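Local atomic coordinates of propionate kinase (Francisella tularensis subsp. tularensis, PDB entry 3KHY), a protein that probably catalyses the reversible, magnesium-dependent transfer of phosphate from ATP to acetate or propionate. Residues A[215-219]-A[307-311]. Numbering follows the deposited sequence.
Sequences SIDTS and YMIYF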
loop_
_atom_site.group_PDB
_atom_site.type_symbol
_atom_site.label_atom_id
_atom_site.label_comp_id
_atom_site.label_asym_id
_atom_site.label_seq_id
_atom_site.Cartn_x
_atom_site.Cartn_y
_atom_site.Cartn_z
ATOM N N SER A 215 16.365 -4.104 9.982
ATOM C CA SER A 215 15.127 -3.831 9.252
ATOM C C SER A 215 15.451 -3.297 7.847
ATOM O O SER A 215 16.256 -2.380 7.695
ATOM C CB SER A 215 14.269 -2.812 10.020
ATOM O OG SER A 215 13.121 -2.447 9.256
ATOM N N ILE A 216 14.848 -3.892 6.820
ATOM C CA ILE A 216 15.023 -3.420 5.455
ATOM C C ILE A 216 13.706 -2.912 4.866
ATOM O O ILE A 216 13.708 -2.137 3.916
ATOM C CB ILE A 216 15.638 -4.519 4.546
ATOM C CG1 ILE A 216 16.100 -3.935 3.213
ATOM C CG2 ILE A 216 14.643 -5.657 4.295
ATOM C CD1 ILE A 216 16.929 -4.927 2.393
ATOM N N ASP A 217 12.577 -3.349 5.429
ATOM C CA ASP A 217 11.262 -2.896 4.953
ATOM C C ASP A 217 10.264 -3.194 6.065
ATOM O O ASP A 217 10.476 -4.097 6.860
ATOM C CB ASP A 217 10.894 -3.633 3.659
ATOM C CG ASP A 217 9.824 -2.910 2.821
ATOM O OD1 ASP A 217 9.208 -1.917 3.277
ATOM O OD2 ASP A 217 9.584 -3.378 1.689
ATOM N N THR A 218 9.189 -2.422 6.132
ATOM C CA THR A 218 8.188 -2.628 7.161
ATOM C C THR A 218 6.878 -2.023 6.699
ATOM O O THR A 218 6.857 -1.166 5.796
ATOM C CB THR A 218 8.645 -2.011 8.494
ATOM O OG1 THR A 218 7.784 -2.441 9.534
ATOM C CG2 THR A 218 8.645 -0.480 8.408
ATOM N N SER A 219 5.784 -2.449 7.324
ATOM C CA SER A 219 4.446 -2.187 6.783
ATOM C C SER A 219 3.779 -0.874 7.224
ATOM O O SER A 219 2.969 -0.313 6.481
ATOM C CB SER A 219 3.523 -3.381 7.040
ATOM O OG SER A 219 3.257 -3.527 8.419
ATOM N N TYR A 307 7.689 -9.694 0.938
ATOM C CA TYR A 307 9.003 -9.632 1.593
ATOM C C TYR A 307 9.951 -10.782 1.238
ATOM O O TYR A 307 11.147 -10.729 1.553
ATOM C CB TYR A 307 8.843 -9.540 3.116
ATOM C CG TYR A 307 8.285 -8.205 3.598
ATOM C CD1 TYR A 307 7.977 -7.181 2.702
ATOM C CD2 TYR A 307 8.050 -7.985 4.950
ATOM C CE1 TYR A 307 7.453 -5.949 3.160
ATOM C CE2 TYR A 307 7.533 -6.783 5.412
ATOM C CZ TYR A 307 7.236 -5.773 4.522
ATOM O OH TYR A 307 6.723 -4.587 5.018
HETATM N N MSE A 308 9.434 -11.823 0.599
HETATM C CA MSE A 308 10.303 -12.914 0.164
HETATM C C MSE A 308 11.426 -12.418 -0.766
HETATM O O MSE A 308 12.485 -13.037 -0.841
HETATM C CB MSE A 308 9.493 -14.019 -0.523
HETATM C CG MSE A 308 8.458 -14.673 0.381
HETATM SE SE MSE A 308 9.289 -15.501 1.972
HETATM C CE MSE A 308 9.970 -17.129 1.106
ATOM N N ILE A 309 11.215 -11.296 -1.456
ATOM C CA ILE A 309 12.264 -10.768 -2.342
ATOM C C ILE A 309 13.590 -10.503 -1.644
ATOM O O ILE A 309 14.640 -10.525 -2.294
ATOM C CB ILE A 309 11.877 -9.446 -3.041
ATOM C CG1 ILE A 309 11.632 -8.344 -2.004
ATOM C CG2 ILE A 309 10.697 -9.630 -3.965
ATOM C CD1 ILE A 309 11.553 -6.949 -2.629
ATOM N N TYR A 310 13.553 -10.232 -0.339
ATOM C CA TYR A 310 14.778 -9.840 0.378
ATOM C C TYR A 310 15.677 -10.995 0.806
ATOM O O TYR A 310 16.756 -10.766 1.361
ATOM C CB TYR A 310 14.459 -9.004 1.618
ATOM C CG TYR A 310 13.679 -7.750 1.309
ATOM C CD1 TYR A 310 14.249 -6.721 0.556
ATOM C CD2 TYR A 310 12.366 -7.592 1.766
ATOM C CE1 TYR A 310 13.534 -5.571 0.260
ATOM C CE2 TYR A 310 11.642 -6.446 1.470
ATOM C CZ TYR A 310 12.234 -5.438 0.716
ATOM O OH TYR A 310 11.528 -4.290 0.420
ATOM N N PHE A 311 15.255 -12.229 0.557
ATOM C CA PHE A 311 15.942 -13.358 1.170
ATOM C C PHE A 311 16.451 -14.391 0.183
ATOM O O PHE A 311 15.672 -14.988 -0.557
ATOM C CB PHE A 311 15.016 -14.045 2.190
ATOM C CG PHE A 311 14.548 -13.131 3.289
ATOM C CD1 PHE A 311 15.339 -12.917 4.415
ATOM C CD2 PHE A 311 13.324 -12.489 3.201
ATOM C CE1 PHE A 311 14.927 -12.067 5.433
ATOM C CE2 PHE A 311 12.894 -11.641 4.227
ATOM C CZ PHE A 311 13.701 -11.436 5.343
HETATM O O HOH W 1 6.340 -2.636 3.051
#
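Asp217 is hydrogen-bonded by Tyr310 and linked through a water to Tyr307, in a buried, mixed polar and aromatic contact. It joins the edge strand 214-218 of the five-stranded sheet to residues 307-311, on the way from helix 287-307 to strand 316-320, in the actin-like ATPase fold of the acetokinases. Tyr310 OH donates a very short hydrogen bond of 2.5 Å to Asp217 OD2, with carboxylate and phenol ring turned 80° apart. Asp217 CG stands opposite its backbone N (chi1 -159°), which carries the carboxylate across to the two tyrosines. Asp217 OD1 accepts a hydrogen bond from a water at 3.0 Å, and the same water is hydrogen-bonded to Tyr307 OH at 2.8 Å. That water lies in the plane of the Tyr307 ring, while Asp217 OD2 approaches the ring obliquely, 3.6 Å from Tyr307 CE1. Beside this network Ile216 CG2 sits over the centre of the Tyr310 ring, 3.8 Å from its centroid, a CH-pi contact; Ile309 CG1 covers the opposite face. Ile216 CD1 adds a touch at 3.7 Å on Tyr310 CD1. Lys302 of the second subunit forms a salt bridge with Asp217 OD2, placing the contact at the dimer interface. Phenol and ammonium thus converge on one buried carboxylate oxygen, which probably favours the ionised aspartate.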